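Local coordinates for molybdopterin biosynthesis Mog protein (Mycobacterium tuberculosis, PDB 2G4R) that probably binds molybdopterin and takes part in building the molybdenum cofactor, at residues A[81-92]-A[114-125]; A[3-11]-A[58-69]. One frame throughout, in Å; residues are numbered along the deposited sequence.

Contact 1 of 2, residues A[81-92]-A[114-125]; sequences PEHTVAVLDYVI and RGVCGVAGRTLI
The guanidinium of Arg114 has Pro81 CG over one face, and the carboxylate of Glu82 meets its edge. These groups flank a classic beta bulge between antiparallel strands 90-91 and 117-120 at the edge of the mixed sheet. In the salt bridge NH1 of Arg114 lies 3.0 Å from Glu82 OE2, on the syn side, and the two planes are 48° apart. Two weaker bonds run to OE1. Arg114 NE is held by Gly73 O. The ring of Tyr90 meets Val119 obliquely, with Tyr90 CZ 3.6 Å from Val119 CB. Tyr90 CG sits between the backbone N and the carbonyl carbon (chi1 53°), which lays the side chain alongside Val119.

In the bulge Asp89 and Tyr90 both face Val119. Val119 O takes Asp89 N at 2.7 Å and Tyr90 N at 3.3 Å. Gly118 has no side chain, and Leu88 CD1 reaches to 3.6 Å from Gly118 CA. Helix 80-87 packs beside the pairing, where Thr84 CG2 and Val116 CG2 are unusually close at 3.4 Å. Thr84 OG1 turns to Thr80 O and Asn127 OD1. From within the bulge, Asp89 reaches the type II' turn 120-123. Its OD2 takes Gly121 N from above the carboxylate plane at 2.8 Å.

Contact 2 of 2, residues A[3-11]-A[58-69]; sequences TRSARIVVV and AVNAGVDVIITS
Ser5 and Asp64 join the start of two neighbouring parallel strands, 6-11 and 65-69, in the central sheet of this alpha/beta domain. The strand axes are 4.7 Å apart and 16° from parallel. Segment 58-69 carries the last turn of helix 49-60, a Schellman motif at Gly62, and then strand 65-69.

The side chain of Ser5 is folded back, with OG between its own N and carbonyl carbon (chi1 76°). This lets OG accept from Asp64 N at 3.1 Å and give a weak bond to Asp64 OD2. The carboxylate of Asp64 also takes Ser5 N at 2.9 Å, on the anti side of OD2. OD2 thus receives the backbone N-H of Ser5 and, weakly, its hydroxyl.

Arg7 leaves the sheet on the face shared with Ile66, Val9 and Thr68. Its chain is extended from CG to NE, with chi3 at 179°, and runs past Ala58 and Ala61. Arg7 CD lies 3.7 Å from Ala58 CB. Ala61 CB lies over one face of the guanidinium, 3.8 Å from Arg7 NH2. Ser38 of the second subunit also packs on Arg7.

Further along, Val9 and Ile66 lie side by side and point the same way, with their CG2 atoms 4.2 Å apart. Leu55 of helix 49-60 covers Ile66 and Thr68. Thr68 turns its CG2 to Val9, while its OG1 bonds Asn127 OD1. On the other face, Ile8 and Ile67 pack against Ile28 of helix 24-34. Ser69 OG bonds Pro129 O. The strand pairing ends with Val11 N giving a nearly straight bond to Ser69 O, 2.8 Å long.

How the contacts relate
Contacts 1 and 2 belong to one mixed sheet, and their centres are about 11 Å apart. Strand 65-69 of contact 2 is the neighbour of strand 123-128, part of which lies in contact 1. Two probable hydrogen bonds join them directly: Thr123 OG1 to Val63 O and Leu124 O to Ile66 N, each 2.7 Å. Thr123 CG2 also packs on Ile66 CD1 at 3.6 Å. Along the chain contact 2 closes first, and helix 80-87, most of it in contact 1, follows strand 65-69. Contact 2 is a buried parallel pair; contact 1 adds the antiparallel strands toward the edge at 90-91. Asn127 connects them again, bonding Thr84 of one and Thr68 of the other.

Contact 1 of 2, residues A[81-92]-A[114-125]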
loop_
_atom_site.group_PDB
_atom_site.type_symbol
_atom_site.label_atom_id
_atom_site.label_comp_id
_atom_site.label_asym_id
_atom_site.label_seq_id
_atom_site.Cartn_x
_atom_site.Cartn_y
_atom_site.Cartn_z
ATOM N N PRO A 81 8.925 -11.124 12.697
ATOM C CA PRO A 81 9.431 -11.461 14.065
ATOM C C PRO A 81 10.662 -10.604 14.413
ATOM O O PRO A 81 10.764 -10.050 15.485
ATOM C CB PRO A 81 9.857 -12.936 13.901
ATOM C CG PRO A 81 9.083 -13.432 12.811
ATOM C CD PRO A 81 8.970 -12.298 11.835
ATOM N N GLU A 82 11.562 -10.445 13.455
ATOM C CA GLU A 82 12.732 -9.588 13.648
ATOM C C GLU A 82 12.378 -8.165 13.955
ATOM O O GLU A 82 12.909 -7.591 14.902
ATOM C CB GLU A 82 13.649 -9.614 12.403
ATOM C CG GLU A 82 14.464 -10.848 12.214
ATOM C CD GLU A 82 13.692 -12.073 11.702
ATOM O OE1 GLU A 82 12.521 -11.970 11.258
ATOM O OE2 GLU A 82 14.290 -13.171 11.760
ATOM N N HIS A 83 11.535 -7.554 13.136
ATOM C CA HIS A 83 11.088 -6.193 13.398
ATOM C C HIS A 83 10.343 -5.997 14.726
ATOM O O HIS A 83 10.453 -4.922 15.336
ATOM C CB HIS A 83 10.291 -5.601 12.242
ATOM C CG HIS A 83 11.135 -5.257 11.066
ATOM N ND1 HIS A 83 11.823 -4.061 10.967
ATOM C CD2 HIS A 83 11.473 -5.979 9.972
ATOM C CE1 HIS A 83 12.522 -4.055 9.842
ATOM N NE2 HIS A 83 12.299 -5.189 9.202
ATOM N N THR A 84 9.578 -7.018 15.144
ATOM C CA THR A 84 8.821 -7.014 16.398
ATOM C C THR A 84 9.793 -7.099 17.586
ATOM O O THR A 84 9.696 -6.307 18.545
ATOM C CB THR A 84 7.813 -8.214 16.400
ATOM O OG1 THR A 84 6.976 -8.146 15.226
ATOM C CG2 THR A 84 6.938 -8.267 17.638
ATOM N N VAL A 85 10.686 -8.084 17.537
ATOM C CA VAL A 85 11.701 -8.239 18.576
ATOM C C VAL A 85 12.492 -6.925 18.736
ATOM O O VAL A 85 12.809 -6.552 19.860
ATOM C CB VAL A 85 12.704 -9.375 18.291
ATOM C CG1 VAL A 85 13.961 -9.315 19.300
ATOM C CG2 VAL A 85 12.023 -10.764 18.355
ATOM N N ALA A 86 12.796 -6.240 17.631
ATOM C CA ALA A 86 13.578 -4.993 17.711
ATOM C C ALA A 86 12.860 -3.940 18.530
ATOM O O ALA A 86 13.491 -3.227 19.284
ATOM C CB ALA A 86 13.892 -4.429 16.286
ATOM N N VAL A 87 11.545 -3.838 18.368
ATOM C CA VAL A 87 10.732 -2.881 19.093
ATOM C C VAL A 87 10.459 -3.300 20.542
ATOM O O VAL A 87 10.321 -2.463 21.424
ATOM C CB VAL A 87 9.388 -2.653 18.350
ATOM C CG1 VAL A 87 8.477 -1.769 19.106
ATOM C CG2 VAL A 87 9.645 -2.024 16.997
ATOM N N LEU A 88 10.394 -4.603 20.794
ATOM C CA LEU A 88 9.987 -5.117 22.114
ATOM C C LEU A 88 11.016 -4.838 23.194
ATOM O O LEU A 88 12.211 -4.851 22.911
ATOM C CB LEU A 88 9.759 -6.627 22.036
ATOM C CG LEU A 88 8.451 -7.065 21.370
ATOM C CD1 LEU A 88 8.265 -8.615 21.347
ATOM C CD2 LEU A 88 7.307 -6.447 22.057
ATOM N N ASP A 89 10.543 -4.598 24.412
ATOM C CA ASP A 89 11.406 -4.641 25.609
ATOM C C ASP A 89 11.742 -6.101 25.919
ATOM O O ASP A 89 12.914 -6.441 26.171
ATOM C CB ASP A 89 10.719 -3.988 26.823
ATOM C CG ASP A 89 10.559 -2.478 26.679
ATOM O OD1 ASP A 89 11.375 -1.837 25.986
ATOM O OD2 ASP A 89 9.595 -1.934 27.253
ATOM N N TYR A 90 10.723 -6.977 25.880
ATOM C CA TYR A 90 10.942 -8.395 26.040
ATOM C C TYR A 90 9.842 -9.246 25.395
ATOM O O TYR A 90 8.753 -8.736 25.099
ATOM C CB TYR A 90 11.028 -8.741 27.526
ATOM C CG TYR A 90 9.854 -8.242 28.326
ATOM C CD1 TYR A 90 8.657 -8.967 28.372
ATOM C CD2 TYR A 90 9.948 -7.067 29.059
ATOM C CE1 TYR A 90 7.578 -8.520 29.082
ATOM C CE2 TYR A 90 8.871 -6.603 29.791
ATOM C CZ TYR A 90 7.695 -7.352 29.800
ATOM O OH TYR A 90 6.634 -6.905 30.501
ATOM N N VAL A 91 10.120 -10.538 25.254
ATOM C CA VAL A 91 9.138 -11.507 24.702
ATOM C C VAL A 91 8.334 -12.290 25.758
ATOM O O VAL A 91 8.756 -12.491 26.908
ATOM C CB VAL A 91 9.795 -12.542 23.732
ATOM C CG1 VAL A 91 10.411 -11.827 22.517
ATOM C CG2 VAL A 91 10.801 -13.358 24.459
ATOM N N ILE A 92 7.185 -12.779 25.329
ATOM C CA ILE A 92 6.303 -13.555 26.187
ATOM C C ILE A 92 6.251 -14.922 25.466
ATOM O O ILE A 92 5.409 -15.138 24.532
ATOM C CB ILE A 92 4.902 -12.937 26.408
ATOM C CG1 ILE A 92 4.955 -11.524 27.059
ATOM C CG2 ILE A 92 4.077 -13.819 27.366
ATOM C CD1 ILE A 92 3.661 -10.790 26.860
ATOM N N ARG A 114 7.098 -18.108 13.049
ATOM C CA ARG A 114 8.103 -17.590 13.952
ATOM C C ARG A 114 7.639 -16.393 14.772
ATOM O O ARG A 114 8.449 -15.667 15.330
ATOM C CB ARG A 114 9.354 -17.199 13.162
ATOM C CG ARG A 114 9.893 -18.379 12.378
ATOM C CD ARG A 114 11.191 -17.958 11.753
ATOM N NE ARG A 114 11.032 -16.879 10.773
ATOM C CZ ARG A 114 11.533 -15.654 10.896
ATOM N NH1 ARG A 114 12.233 -15.286 11.982
ATOM N NH2 ARG A 114 11.326 -14.785 9.939
ATOM N N GLY A 115 6.329 -16.259 14.901
ATOM C CA GLY A 115 5.741 -15.142 15.605
ATOM C C GLY A 115 6.233 -15.079 17.041
ATOM O O GLY A 115 6.506 -16.105 17.680
ATOM N N VAL A 116 6.395 -13.858 17.489
ATOM C CA VAL A 116 6.606 -13.552 18.882
ATOM C C VAL A 116 5.430 -12.697 19.405
ATOM O O VAL A 116 4.572 -12.215 18.646
ATOM C CB VAL A 116 7.958 -12.845 19.087
ATOM C CG1 VAL A 116 9.081 -13.691 18.599
ATOM C CG2 VAL A 116 7.983 -11.456 18.380
ATOM N N CYS A 117 5.375 -12.589 20.707
ATOM C CA CYS A 117 4.541 -11.670 21.427
ATOM C C CYS A 117 5.462 -11.039 22.461
ATOM O O CYS A 117 6.442 -11.651 22.866
ATOM C CB CYS A 117 3.429 -12.370 22.169
ATOM S SG CYS A 117 2.229 -13.328 21.145
ATOM N N GLY A 118 5.117 -9.852 22.939
ATOM C CA GLY A 118 5.880 -9.218 24.014
ATOM C C GLY A 118 5.281 -7.932 24.463
ATOM O O GLY A 118 4.154 -7.558 24.048
ATOM N N VAL A 119 6.046 -7.232 25.301
ATOM C CA VAL A 119 5.711 -5.899 25.755
ATOM C C VAL A 119 6.801 -4.915 25.311
ATOM O O VAL A 119 8.031 -5.237 25.286
ATOM C CB VAL A 119 5.491 -5.852 27.312
ATOM C CG1 VAL A 119 5.228 -4.444 27.775
ATOM C CG2 VAL A 119 4.374 -6.783 27.765
ATOM N N ALA A 120 6.328 -3.753 24.860
ATOM C CA ALA A 120 7.159 -2.582 24.526
ATOM C C ALA A 120 6.540 -1.371 25.225
ATOM O O ALA A 120 5.426 -0.959 24.888
ATOM C CB ALA A 120 7.176 -2.362 23.027
ATOM N N GLY A 121 7.261 -0.783 26.175
ATOM C CA GLY A 121 6.690 0.248 27.019
ATOM C C GLY A 121 5.528 -0.335 27.791
ATOM O O GLY A 121 5.731 -1.215 28.616
ATOM N N ARG A 122 4.317 0.149 27.541
ATOM C CA ARG A 122 3.130 -0.455 28.166
ATOM C C ARG A 122 2.168 -1.019 27.090
ATOM O O ARG A 122 0.981 -1.201 27.349
ATOM C CB ARG A 122 2.393 0.556 29.029
ATOM C CG ARG A 122 3.207 1.191 30.185
ATOM C CD ARG A 122 2.268 1.856 31.244
ATOM N NE ARG A 122 0.876 1.393 31.116
ATOM C CZ ARG A 122 -0.060 1.472 32.056
ATOM N NH1 ARG A 122 0.177 2.044 33.241
ATOM N NH2 ARG A 122 -1.271 0.978 31.781
ATOM N N THR A 123 2.713 -1.311 25.908
ATOM C CA THR A 123 1.961 -1.853 24.791
ATOM C C THR A 123 2.235 -3.362 24.610
ATOM O O THR A 123 3.379 -3.818 24.580
ATOM C CB THR A 123 2.375 -1.108 23.478
ATOM O OG1 THR A 123 2.142 0.298 23.634
ATOM C CG2 THR A 123 1.627 -1.617 22.310
ATOM N N LEU A 124 1.164 -4.131 24.517
ATOM C CA LEU A 124 1.285 -5.532 24.298
ATOM C C LEU A 124 1.237 -5.723 22.785
ATOM O O LEU A 124 0.364 -5.175 22.118
ATOM C CB LEU A 124 0.185 -6.267 24.986
ATOM C CG LEU A 124 -0.042 -7.754 24.684
ATOM C CD1 LEU A 124 1.089 -8.616 25.229
ATOM C CD2 LEU A 124 -1.356 -8.148 25.308
ATOM N N ILE A 125 2.196 -6.448 22.263
ATOM C CA ILE A 125 2.279 -6.769 20.817
ATOM C C ILE A 125 2.162 -8.275 20.618
ATOM O O ILE A 125 2.906 -9.036 21.232
ATOM C CB ILE A 125 3.610 -6.312 20.152
ATOM C CG1 ILE A 125 3.930 -4.893 20.589
ATOM C CG2 ILE A 125 3.585 -6.572 18.604
ATOM C CD1 ILE A 125 4.966 -4.263 19.857
HETATM O O HOH W 1 8.175 -2.682 29.467
HETATM O O HOH W 2 7.215 -14.726 22.181
#

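Contact 2 of 2, residues A[3-11]-A[58-69]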
loop_
_atom_site.group_PDB
_atom_site.type_symbol
_atom_site.label_atom_id
_atom_site.label_comp_id
_atom_site.label_asym_id
_atom_site.label_seq_id
_atom_site.Cartn_x
_atom_site.Cartn_y
_atom_site.Cartn_z
ATOM N N THR A 3 -8.300 -3.113 28.595
ATOM C CA THR A 3 -8.994 -3.319 27.277
ATOM C C THR A 3 -9.649 -1.977 26.818
ATOM O O THR A 3 -10.647 -1.545 27.411
ATOM C CB THR A 3 -10.059 -4.496 27.363
ATOM O OG1 THR A 3 -9.683 -5.509 28.318
ATOM C CG2 THR A 3 -10.172 -5.165 26.070
ATOM N N ARG A 4 -9.070 -1.302 25.808
ATOM C CA ARG A 4 -9.624 -0.018 25.272
ATOM C C ARG A 4 -9.012 0.491 23.924
ATOM O O ARG A 4 -9.786 0.882 23.043
ATOM C CB ARG A 4 -9.553 1.102 26.340
ATOM C CG ARG A 4 -9.625 2.563 25.791
ATOM C CD ARG A 4 -8.595 3.503 26.420
ATOM N NE ARG A 4 -8.776 3.591 27.866
ATOM C CZ ARG A 4 -9.664 4.372 28.498
ATOM N NH1 ARG A 4 -10.493 5.183 27.833
ATOM N NH2 ARG A 4 -9.723 4.335 29.825
ATOM N N SER A 5 -7.675 0.519 23.753
ATOM C CA SER A 5 -7.048 1.056 22.496
ATOM C C SER A 5 -6.099 0.111 21.759
ATOM O O SER A 5 -5.280 -0.574 22.376
ATOM C CB SER A 5 -6.316 2.376 22.754
ATOM O OG SER A 5 -5.077 2.188 23.416
ATOM N N ALA A 6 -6.198 0.065 20.431
ATOM C CA ALA A 6 -5.434 -0.929 19.684
ATOM C C ALA A 6 -5.121 -0.466 18.271
ATOM O O ALA A 6 -5.777 0.469 17.748
ATOM C CB ALA A 6 -6.195 -2.318 19.664
ATOM N N ARG A 7 -4.089 -1.095 17.691
ATOM C CA ARG A 7 -3.860 -1.091 16.275
ATOM C C ARG A 7 -3.659 -2.487 15.690
ATOM O O ARG A 7 -3.172 -3.391 16.350
ATOM C CB ARG A 7 -2.656 -0.260 15.967
ATOM C CG ARG A 7 -2.912 1.194 16.259
ATOM C CD ARG A 7 -1.875 2.075 15.706
ATOM N NE ARG A 7 -2.139 3.499 15.971
ATOM C CZ ARG A 7 -1.276 4.469 15.667
ATOM N NH1 ARG A 7 -0.125 4.192 15.036
ATOM N NH2 ARG A 7 -1.564 5.731 15.985
ATOM N N ILE A 8 -3.908 -2.563 14.382
ATOM C CA ILE A 8 -3.795 -3.738 13.567
ATOM C C ILE A 8 -2.845 -3.446 12.424
ATOM O O ILE A 8 -3.006 -2.485 11.670
ATOM C CB ILE A 8 -5.156 -4.122 12.939
ATOM C CG1 ILE A 8 -6.202 -4.370 14.017
ATOM C CG2 ILE A 8 -5.037 -5.398 12.102
ATOM C CD1 ILE A 8 -7.621 -4.476 13.420
ATOM N N VAL A 9 -1.852 -4.297 12.292
ATOM C CA VAL A 9 -0.881 -4.149 11.249
ATOM C C VAL A 9 -0.868 -5.460 10.495
ATOM O O VAL A 9 -0.465 -6.508 11.009
ATOM C CB VAL A 9 0.480 -3.832 11.864
ATOM C CG1 VAL A 9 1.547 -3.782 10.794
ATOM C CG2 VAL A 9 0.390 -2.535 12.728
ATOM N N VAL A 10 -1.327 -5.395 9.264
ATOM C CA VAL A 10 -1.297 -6.530 8.353
ATOM C C VAL A 10 -0.081 -6.347 7.458
ATOM O O VAL A 10 0.069 -5.302 6.798
ATOM C CB VAL A 10 -2.583 -6.577 7.516
ATOM C CG1 VAL A 10 -2.560 -7.779 6.575
ATOM C CG2 VAL A 10 -3.809 -6.601 8.411
ATOM N N VAL A 11 0.781 -7.361 7.431
ATOM C CA VAL A 11 2.040 -7.328 6.660
ATOM C C VAL A 11 1.916 -8.126 5.366
ATOM O O VAL A 11 1.876 -9.352 5.370
ATOM C CB VAL A 11 3.242 -7.861 7.496
ATOM C CG1 VAL A 11 4.623 -7.581 6.777
ATOM C CG2 VAL A 11 3.215 -7.271 8.945
ATOM N N ALA A 58 3.182 2.881 16.642
ATOM C CA ALA A 58 2.033 2.521 17.420
ATOM C C ALA A 58 2.384 2.537 18.923
ATOM O O ALA A 58 1.602 2.997 19.765
ATOM C CB ALA A 58 1.462 1.180 16.947
ATOM N N VAL A 59 3.592 2.133 19.232
ATOM C CA VAL A 59 4.093 2.106 20.590
ATOM C C VAL A 59 4.214 3.547 21.106
ATOM O O VAL A 59 3.847 3.838 22.237
ATOM C CB VAL A 59 5.466 1.390 20.617
ATOM C CG1 VAL A 59 6.282 1.693 21.904
ATOM C CG2 VAL A 59 5.261 -0.094 20.479
ATOM N N ASN A 60 4.695 4.441 20.234
ATOM C CA ASN A 60 4.957 5.815 20.599
ATOM C C ASN A 60 3.618 6.561 20.730
ATOM O O ASN A 60 3.504 7.487 21.532
ATOM C CB ASN A 60 6.050 6.445 19.669
ATOM C CG ASN A 60 7.418 5.659 19.727
ATOM O OD1 ASN A 60 7.505 4.582 20.350
ATOM N ND2 ASN A 60 8.471 6.179 19.041
ATOM N N ALA A 61 2.571 6.071 20.068
ATOM C CA ALA A 61 1.185 6.468 20.381
ATOM C C ALA A 61 0.627 5.999 21.761
ATOM O O ALA A 61 -0.452 6.474 22.200
ATOM C CB ALA A 61 0.238 5.992 19.268
ATOM N N GLY A 62 1.290 5.029 22.393
ATOM C CA GLY A 62 0.840 4.467 23.692
ATOM C C GLY A 62 -0.409 3.599 23.639
ATOM O O GLY A 62 -1.202 3.551 24.587
ATOM N N VAL A 63 -0.621 2.907 22.523
ATOM C CA VAL A 63 -1.749 2.011 22.395
ATOM C C VAL A 63 -1.607 0.834 23.383
ATOM O O VAL A 63 -0.516 0.426 23.676
ATOM C CB VAL A 63 -1.872 1.533 20.913
ATOM C CG1 VAL A 63 -0.745 0.658 20.470
ATOM C CG2 VAL A 63 -3.090 0.807 20.725
ATOM N N ASP A 64 -2.717 0.293 23.867
ATOM C CA ASP A 64 -2.687 -0.866 24.799
ATOM C C ASP A 64 -2.240 -2.166 24.089
ATOM O O ASP A 64 -1.565 -3.035 24.705
ATOM C CB ASP A 64 -4.076 -1.101 25.414
ATOM C CG ASP A 64 -4.618 0.114 26.180
ATOM O OD1 ASP A 64 -3.875 0.726 26.962
ATOM O OD2 ASP A 64 -5.784 0.476 25.954
ATOM N N VAL A 65 -2.640 -2.322 22.816
ATOM C CA VAL A 65 -2.409 -3.576 22.123
ATOM C C VAL A 65 -2.156 -3.412 20.640
ATOM O O VAL A 65 -2.866 -2.666 19.920
ATOM C CB VAL A 65 -3.604 -4.608 22.278
ATOM C CG1 VAL A 65 -3.176 -5.963 21.760
ATOM C CG2 VAL A 65 -4.093 -4.735 23.710
ATOM N N ILE A 66 -1.155 -4.098 20.156
ATOM C CA ILE A 66 -0.951 -4.188 18.704
ATOM C C ILE A 66 -1.034 -5.637 18.253
ATOM O O ILE A 66 -0.305 -6.512 18.768
ATOM C CB ILE A 66 0.415 -3.576 18.229
ATOM C CG1 ILE A 66 0.601 -2.148 18.703
ATOM C CG2 ILE A 66 0.574 -3.726 16.720
ATOM C CD1 ILE A 66 2.051 -1.731 18.766
ATOM N N ILE A 67 -1.893 -5.868 17.265
ATOM C CA ILE A 67 -2.075 -7.172 16.672
ATOM C C ILE A 67 -1.552 -7.141 15.250
ATOM O O ILE A 67 -1.989 -6.341 14.433
ATOM C CB ILE A 67 -3.515 -7.674 16.809
ATOM C CG1 ILE A 67 -3.850 -7.828 18.311
ATOM C CG2 ILE A 67 -3.640 -9.066 16.152
ATOM C CD1 ILE A 67 -5.306 -8.231 18.636
ATOM N N THR A 68 -0.565 -7.989 14.980
ATOM C CA THR A 68 -0.028 -8.129 13.632
ATOM C C THR A 68 -0.439 -9.456 13.002
ATOM O O THR A 68 -0.598 -10.499 13.694
ATOM C CB THR A 68 1.548 -8.011 13.536
ATOM O OG1 THR A 68 2.162 -9.219 13.979
ATOM C CG2 THR A 68 2.094 -6.807 14.288
ATOM N N SER A 69 -0.564 -9.428 11.677
ATOM C CA SER A 69 -0.810 -10.597 10.891
ATOM C C SER A 69 0.087 -10.674 9.636
ATOM O O SER A 69 0.168 -9.706 8.851
ATOM C CB SER A 69 -2.295 -10.697 10.510
ATOM O OG SER A 69 -2.542 -11.807 9.629
#